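Local coordinates for phosphoserine phosphatase RsbX (PDB 3W42), which dephosphorylates the phosphoserine of RsbS and thereby acts as a negative regulator of sigma-B in the general stress response of Bacillus subtilis, at residues Lys36-Val42 with Ser91-Phe97; Val71-Glu76 with Lys137-His141; Ser149-Ile153 with Leu167-Gln171. One frame throughout, in Å; residues are numbered along the deposited sequence.

Contact 1 of 3, residues Lys36-Val42 with Ser91-Phe97; sequences KELICAV and SILKINF
Backbone bonding joins Leu38, Cys40 and Val42 to Ile95, Leu93 and Ser91 in three antiparallel hydrogen-bonded pairs, the strand segments running at 174°. Leu93 N meets Cys40 O at 2.9 Å in an almost straight bond (177°), and Phe97 N to Lys36 O, at 3.1 Å, prolongs the series past the strand end. Between them, CA-H groups of Ile39, Ala41, Ile92 and Lys94 approach carbonyl oxygens of the neighbouring hydrogen-bonded pairs, as weak CA-H...O contacts.

Apolar contacts dominate the face of Leu38 and Ile95, whose side chains lie side by side with Leu38 CD2 3.5 Å from Ile95 CD1. Cys40 SG rests against Leu93 CB, and the Phe97 ring lies obliquely against Lys36 C, Glu37 N and Leu38 CB. On the other face Ile39 CD1 packs on Lys94 CG at 3.7 Å.

Charge and water occupy the Glu37 end of that face. In the conformer described here Lys94 bends at chi3 and chi4, which swings NZ toward Glu37, yet the salt bridge to OE1 is long at 4.0 Å. Two waters bridge the pair, each donating to Glu37 OE1 and accepting from Lys94 NZ. Lys94 NZ is held as well by Ala67 O.

These adjacent inner strands of the five-stranded sheet of the PPM sandwich thus pass from an apolar face, packed on Phe151 and Ile153 of the other sheet, to a hydrated end of the opposite face, where water probably softens the attraction between the two charges.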
# COMPACT_ATOMS: atom_id res chain seq x y z
N LYS A 36 2.54 7.34 17.75
CA LYS A 36 3.87 6.75 17.72
C LYS A 36 4.20 6.06 16.39
O LYS A 36 5.37 6.04 15.99
CB LYS A 36 4.07 5.78 18.87
CG LYS A 36 4.04 6.50 20.26
CD LYS A 36 4.02 5.57 21.51
CE LYS A 36 5.22 4.51 21.84
NZ LYS A 36 5.08 3.88 23.28
N GLU A 37 3.25 5.42 15.73
CA GLU A 37 3.53 4.56 14.61
C GLU A 37 2.37 4.44 13.68
O GLU A 37 1.22 4.75 13.99
CB GLU A 37 4.02 3.23 15.04
CG GLU A 37 3.05 2.47 15.75
CD GLU A 37 3.65 1.23 16.40
OE1 GLU A 37 4.61 0.68 16.00
OE2 GLU A 37 3.25 0.86 17.46
N LEU A 38 2.70 3.96 12.48
CA LEU A 38 1.75 3.66 11.37
C LEU A 38 1.93 2.22 11.00
O LEU A 38 3.08 1.76 10.87
CB LEU A 38 2.06 4.53 10.09
CG LEU A 38 1.16 4.36 8.87
CD1 LEU A 38 -0.12 5.19 9.15
CD2 LEU A 38 1.76 4.77 7.47
N ILE A 39 0.84 1.54 10.67
CA ILE A 39 0.92 0.38 9.82
C ILE A 39 -0.07 0.54 8.70
O ILE A 39 -1.17 1.10 8.85
CB ILE A 39 0.67 -0.91 10.52
CG1 ILE A 39 1.04 -2.06 9.59
CG2 ILE A 39 -0.75 -1.01 11.04
CD1 ILE A 39 1.28 -3.32 10.29
N CYS A 40 0.34 0.09 7.55
CA CYS A 40 -0.59 0.09 6.41
C CYS A 40 -0.20 -1.03 5.46
O CYS A 40 0.88 -1.55 5.44
CB CYS A 40 -0.86 1.39 5.72
SG CYS A 40 0.65 1.93 4.87
N ALA A 41 -1.21 -1.46 4.73
CA ALA A 41 -1.04 -2.53 3.76
C ALA A 41 -2.04 -2.36 2.65
O ALA A 41 -3.16 -1.89 2.88
CB ALA A 41 -1.21 -3.88 4.40
N VAL A 42 -1.67 -2.81 1.48
CA VAL A 42 -2.51 -2.85 0.29
C VAL A 42 -2.33 -4.20 -0.35
O VAL A 42 -1.17 -4.66 -0.49
CB VAL A 42 -2.19 -1.70 -0.70
CG1 VAL A 42 -3.03 -1.82 -1.96
CG2 VAL A 42 -2.38 -0.32 0.01
N SER A 91 1.68 -5.50 -0.18
CA SER A 91 2.73 -4.66 0.34
C SER A 91 2.36 -4.22 1.70
O SER A 91 1.21 -3.83 1.98
CB SER A 91 2.93 -3.45 -0.52
OG SER A 91 3.33 -3.90 -1.83
N ILE A 92 3.33 -4.25 2.65
CA ILE A 92 3.13 -3.90 4.03
C ILE A 92 4.21 -2.91 4.46
O ILE A 92 5.40 -3.12 4.23
CB ILE A 92 3.21 -5.12 4.96
CG1 ILE A 92 2.16 -6.16 4.51
CG2 ILE A 92 2.85 -4.74 6.41
CD1 ILE A 92 2.18 -7.47 5.37
N LEU A 93 3.78 -1.79 5.05
CA LEU A 93 4.62 -0.68 5.46
C LEU A 93 4.37 -0.39 6.93
O LEU A 93 3.22 -0.20 7.34
CB LEU A 93 4.28 0.54 4.63
CG LEU A 93 4.99 1.86 4.97
CD1 LEU A 93 6.50 1.76 4.74
CD2 LEU A 93 4.41 3.02 4.20
N LYS A 94 5.43 -0.24 7.71
CA LYS A 94 5.36 0.26 9.08
C LYS A 94 6.26 1.47 9.20
O LYS A 94 7.33 1.53 8.58
CB LYS A 94 5.77 -0.82 10.09
CG LYS A 94 4.68 -1.88 10.35
CD LYS A 94 5.16 -3.07 11.19
CE LYS A 94 5.63 -2.66 12.59
NZ LYS A 94 4.56 -2.39 13.51
N ILE A 95 5.84 2.44 10.00
CA ILE A 95 6.58 3.67 10.23
C ILE A 95 6.64 3.94 11.71
O ILE A 95 5.64 3.91 12.39
CB ILE A 95 6.00 4.87 9.48
CG1 ILE A 95 5.76 4.57 8.02
CG2 ILE A 95 6.88 6.07 9.76
CD1 ILE A 95 5.13 5.71 7.19
N ASN A 96 7.85 4.23 12.22
CA ASN A 96 8.02 4.74 13.57
C ASN A 96 8.35 6.25 13.46
O ASN A 96 9.37 6.62 12.86
CB ASN A 96 9.17 3.98 14.29
CG ASN A 96 9.29 4.52 15.68
OD1 ASN A 96 9.84 5.60 15.90
ND2 ASN A 96 8.70 3.79 16.68
N PHE A 97 7.48 7.07 13.99
CA PHE A 97 7.60 8.50 13.77
C PHE A 97 8.77 9.12 14.54
O PHE A 97 9.47 9.97 13.97
CB PHE A 97 6.33 9.27 14.11
CG PHE A 97 5.11 8.76 13.36
CD1 PHE A 97 5.17 8.63 11.98
CD2 PHE A 97 3.92 8.44 13.99
CE1 PHE A 97 4.01 8.22 11.28
CE2 PHE A 97 2.86 8.03 13.30
CZ PHE A 97 2.87 7.94 11.96
O HOH W 1 5.48 -1.91 16.03
O HOH W 2 4.49 0.53 12.96
O HOH W 3 7.32 1.42 15.85

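Contact 2 of 3, residues Val71-Glu76 with Lys137-His141; sequences VESIIE and KYKTH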
# COMPACT_ATOMS: atom_id res chain seq x y z
N VAL A 71 7.34 -6.42 9.77
CA VAL A 71 6.69 -6.61 8.46
C VAL A 71 6.84 -7.98 7.86
O VAL A 71 5.93 -8.53 7.28
CB VAL A 71 7.01 -5.50 7.45
CG1 VAL A 71 6.44 -4.14 7.89
CG2 VAL A 71 8.54 -5.38 7.21
N GLU A 72 8.02 -8.58 8.02
CA GLU A 72 8.27 -9.88 7.47
C GLU A 72 7.47 -10.95 8.21
O GLU A 72 7.02 -11.93 7.60
CB GLU A 72 9.78 -10.23 7.45
CG GLU A 72 10.14 -11.33 6.65
CD GLU A 72 11.66 -11.36 6.28
OE1 GLU A 72 12.36 -10.27 5.98
OE2 GLU A 72 12.07 -12.54 6.25
N SER A 73 7.32 -10.80 9.52
CA SER A 73 6.43 -11.70 10.24
C SER A 73 4.99 -11.62 9.80
O SER A 73 4.32 -12.63 9.61
CB SER A 73 6.50 -11.39 11.71
OG SER A 73 5.66 -12.29 12.45
N ILE A 74 4.53 -10.39 9.61
CA ILE A 74 3.16 -10.18 9.20
C ILE A 74 2.95 -10.80 7.80
O ILE A 74 1.97 -11.52 7.54
CB ILE A 74 2.75 -8.70 9.18
CG1 ILE A 74 2.92 -8.09 10.58
CG2 ILE A 74 1.32 -8.57 8.65
CD1 ILE A 74 2.69 -6.59 10.61
N ILE A 75 3.88 -10.54 6.86
CA ILE A 75 3.69 -11.02 5.50
C ILE A 75 3.71 -12.54 5.44
O ILE A 75 3.00 -13.12 4.62
CB ILE A 75 4.66 -10.34 4.52
CG1 ILE A 75 4.00 -10.36 3.11
CG2 ILE A 75 5.99 -10.97 4.54
CD1 ILE A 75 4.82 -9.49 2.08
N GLU A 76 4.49 -13.18 6.33
CA GLU A 76 4.49 -14.65 6.34
C GLU A 76 3.17 -15.21 6.87
O GLU A 76 2.72 -16.23 6.33
CB GLU A 76 5.71 -15.15 7.13
CG GLU A 76 5.66 -16.63 7.37
CD GLU A 76 5.59 -17.52 6.14
OE1 GLU A 76 5.83 -17.02 4.92
OE2 GLU A 76 5.31 -18.71 6.34
N LYS A 137 11.19 -16.12 0.03
CA LYS A 137 12.43 -15.53 0.58
C LYS A 137 12.26 -14.00 0.54
O LYS A 137 12.50 -13.31 -0.44
CB LYS A 137 13.64 -15.92 -0.21
CG LYS A 137 14.02 -17.35 -0.06
CD LYS A 137 15.07 -17.66 -1.09
CE LYS A 137 15.90 -18.85 -0.74
NZ LYS A 137 17.14 -18.80 -1.57
N TYR A 138 11.67 -13.48 1.58
CA TYR A 138 11.25 -12.09 1.64
C TYR A 138 12.47 -11.15 1.69
O TYR A 138 13.56 -11.51 2.18
CB TYR A 138 10.43 -11.89 2.92
CG TYR A 138 9.20 -12.74 2.97
CD1 TYR A 138 8.21 -12.53 2.06
CD2 TYR A 138 9.05 -13.79 3.88
CE1 TYR A 138 7.07 -13.25 2.17
CE2 TYR A 138 7.93 -14.58 3.88
CZ TYR A 138 6.93 -14.28 3.07
OH TYR A 138 5.79 -15.03 3.08
N LYS A 139 12.24 -9.96 1.21
CA LYS A 139 13.20 -8.87 1.28
C LYS A 139 12.55 -7.77 2.15
O LYS A 139 11.43 -7.37 1.86
CB LYS A 139 13.55 -8.40 -0.15
CG LYS A 139 14.21 -7.16 -0.30
CD LYS A 139 15.54 -7.21 0.38
CE LYS A 139 16.27 -5.87 0.22
NZ LYS A 139 17.66 -5.89 0.77
N THR A 140 13.11 -7.41 3.25
CA THR A 140 12.63 -6.31 4.01
C THR A 140 13.55 -5.14 3.87
O THR A 140 14.78 -5.27 4.06
CB THR A 140 12.46 -6.70 5.48
OG1 THR A 140 11.48 -7.73 5.57
CG2 THR A 140 12.05 -5.45 6.33
N HIS A 141 13.01 -3.97 3.62
CA HIS A 141 13.78 -2.70 3.56
C HIS A 141 13.55 -1.94 4.82
O HIS A 141 12.43 -1.80 5.31
CB HIS A 141 13.35 -1.82 2.37
CG HIS A 141 14.17 -0.57 2.11
ND1 HIS A 141 15.37 -0.64 1.45
CD2 HIS A 141 13.95 0.76 2.35
CE1 HIS A 141 15.87 0.58 1.33
NE2 HIS A 141 15.02 1.44 1.83
O HOH W 4 10.73 -7.59 8.96
O HOH W 5 12.61 -14.73 3.99
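The Tyr138 ring reaches across to the helix with one face against Ile75 and its hydroxyl end against Glu76. Ile75 CG2 stands 3.6 Å from the ring centroid and only 17° off the ring normal, a CH-pi contact displaced toward the rim at CE1. The branch that touches is the methyl set between backbone N and carbonyl carbon, since CG1 is turned anti to N (chi1 -153°).

Glu76 meets the same ring in its plane. Its chain bends at chi2 (58°), bringing OE1 to 2.7 Å from Tyr138 OH; the hydroxyl donates nearly along the C-O bond of the carboxylate, whose plane is turned well away from that of the ring. OE2 of the same carboxylate is bonded to Gln80 one turn further along the helix.

Glu72, by contrast, is extended and crosses the ring near its CB end, with CD 3.6 Å from Tyr138 CB. Its OE1 receives the Thr140 hydroxyl through the anti lone pair, Thr140 OG1 lying 2.7 Å away, while OE2 reaches Tyr138 N through a water. Beyond this, Val71 CG2 and Thr140 CG2 meet methyl to methyl at 3.6 Å.

Two carboxylates one helical turn apart therefore grip two hydroxyls two residues apart on an extended chain. Helix 71-81 packs on strands 88-96 and 101-107 and, through this contact, reaches the approach to strand 140-144, at one edge of the five-stranded antiparallel sheet, the helix-on-sheet layer expected of the alpha-beta-beta-alpha sandwich of PPM phosphatases.

Contact 3 of 3, residues Ser149-Ile153 with Leu167-Gln171; sequences SKFII and LKKGQ
Lys150 NZ reaches three carbonyl oxygens where helix 163-169 ends. Two bonds are firm: NZ lies 2.8 Å from Leu167 O, in the plane of that carbonyl, and 2.8 Å from Gly170 O, which it approaches nearly head-on with a C=O...N angle of 166°. The third, from Lys150 NZ to Lys168 O at 3.1 Å, is weak. An ammonium group in this place would be favoured by the negative end of the helix dipole, and it gives the carbonyls of the last turn a partner as the helix stops.

The aliphatic part of the lysine prepares this grip. Its chain is extended through chi2 (165°) and kinks at chi3 (-82°), which carries CE to 3.2 Å from Leu167 O and aims the amino group into the cluster of oxygens. Gly170 is the first residue to leave helical angles; the turn of the chain there presents its carbonyl to the lysine alongside those of Leu167 and Lys168.

Leu167 supplies the apolar half. Its CD2 packs on the strand backbone, 3.9 Å from Phe151 C, and its CD1 lies 4.3 Å from Ile152 CG2.

Further out, backbone bonds set strand 150-154 in place between strands 111-115 and 191-198 of the six-stranded sheet. Ile152 and Leu167 both pack on Ile113, so the helix end lies on the outer side of this sheet, while Phe151 points from the opposite side toward Leu38 of strand 37-45.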
# COMPACT_ATOMS: atom_id res chain seq x y z
N SER A 149 8.85 14.04 3.46
CA SER A 149 8.67 12.93 2.52
C SER A 149 7.22 12.65 2.24
O SER A 149 6.36 12.81 3.11
CB SER A 149 9.36 11.68 3.07
OG SER A 149 10.77 11.85 3.17
N LYS A 150 6.94 12.22 1.01
CA LYS A 150 5.60 11.90 0.56
C LYS A 150 5.64 10.52 -0.13
O LYS A 150 6.60 10.25 -0.87
CB LYS A 150 5.07 12.95 -0.42
CG LYS A 150 4.81 14.27 0.23
CD LYS A 150 4.62 15.46 -0.68
CE LYS A 150 5.97 16.02 -1.12
NZ LYS A 150 5.86 17.05 -2.12
N PHE A 151 4.64 9.68 0.08
CA PHE A 151 4.67 8.35 -0.46
C PHE A 151 3.31 7.93 -1.03
O PHE A 151 2.27 8.47 -0.63
CB PHE A 151 5.20 7.32 0.50
CG PHE A 151 4.32 7.02 1.70
CD1 PHE A 151 3.28 6.14 1.59
CD2 PHE A 151 4.53 7.65 2.91
CE1 PHE A 151 2.44 5.89 2.76
CE2 PHE A 151 3.71 7.36 4.02
CZ PHE A 151 2.69 6.49 3.94
N ILE A 152 3.34 6.91 -1.85
CA ILE A 152 2.16 6.20 -2.30
C ILE A 152 2.40 4.72 -2.28
O ILE A 152 3.52 4.26 -2.63
CB ILE A 152 1.73 6.69 -3.70
CG1 ILE A 152 0.35 6.12 -4.11
CG2 ILE A 152 2.77 6.37 -4.77
CD1 ILE A 152 -0.20 6.70 -5.43
N ILE A 153 1.39 3.95 -1.96
CA ILE A 153 1.30 2.51 -2.20
C ILE A 153 0.10 2.29 -3.09
O ILE A 153 -0.99 2.80 -2.74
CB ILE A 153 1.14 1.69 -0.92
CG1 ILE A 153 2.31 1.95 0.04
CG2 ILE A 153 1.05 0.22 -1.23
CD1 ILE A 153 2.05 1.36 1.47
N LEU A 167 4.08 13.10 -6.70
CA LEU A 167 4.50 13.21 -5.28
C LEU A 167 5.30 14.47 -5.08
O LEU A 167 5.12 15.14 -4.07
CB LEU A 167 5.33 12.00 -4.88
CG LEU A 167 4.60 10.65 -4.90
CD1 LEU A 167 5.61 9.54 -4.58
CD2 LEU A 167 3.55 10.59 -3.88
N LYS A 168 6.22 14.79 -5.99
CA LYS A 168 7.08 15.95 -5.80
C LYS A 168 6.26 17.24 -5.81
O LYS A 168 6.43 18.10 -4.98
CB LYS A 168 8.08 15.97 -6.90
CG LYS A 168 8.95 17.20 -6.90
CD LYS A 168 10.14 17.08 -7.91
CE LYS A 168 10.97 18.34 -7.89
NZ LYS A 168 12.20 18.17 -8.68
N LYS A 169 5.36 17.38 -6.80
CA LYS A 169 4.62 18.64 -6.97
C LYS A 169 3.58 18.89 -5.86
O LYS A 169 3.32 20.04 -5.51
CB LYS A 169 4.00 18.72 -8.34
CG LYS A 169 5.03 18.85 -9.41
CD LYS A 169 4.48 19.06 -10.75
CE LYS A 169 3.77 17.86 -11.06
NZ LYS A 169 3.31 17.82 -12.49
N GLY A 170 2.92 17.85 -5.39
CA GLY A 170 1.84 18.04 -4.43
C GLY A 170 2.27 18.54 -3.08
O GLY A 170 3.32 18.12 -2.58
N GLN A 171 1.45 19.39 -2.51
CA GLN A 171 1.72 19.92 -1.20
C GLN A 171 0.98 19.29 -0.08
O GLN A 171 1.17 19.65 1.07
CB GLN A 171 1.46 21.46 -1.15
CG GLN A 171 2.30 22.29 -2.04
CD GLN A 171 2.07 23.78 -1.75
OE1 GLN A 171 2.69 24.31 -0.79
NE2 GLN A 171 1.25 24.41 -2.50

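How the contacts relate
Contact 1 is the buried member of the set, a pairing of two strands within the five-stranded sheet; contacts 2 and 3 are partly buried and each join a helix to a strand or to the chain leading into one, one on either sheet of the sandwich. Ile39, Ile92 and Lys94 of contact 1 pack against helix 71-81 of contact 2, while Cys40, Val42, Leu93 and Ile95 turn the other way onto Phe151 and Ile153 of contact 3. Contacts 2 and 3 do not touch. Repeated backbone bonds serve the centre, whereas the outer contacts combine apolar packing with polar side-chain ends: carboxylates meeting hydroxyls in contact 2, one ammonium meeting helix-end carbonyls in contact 3.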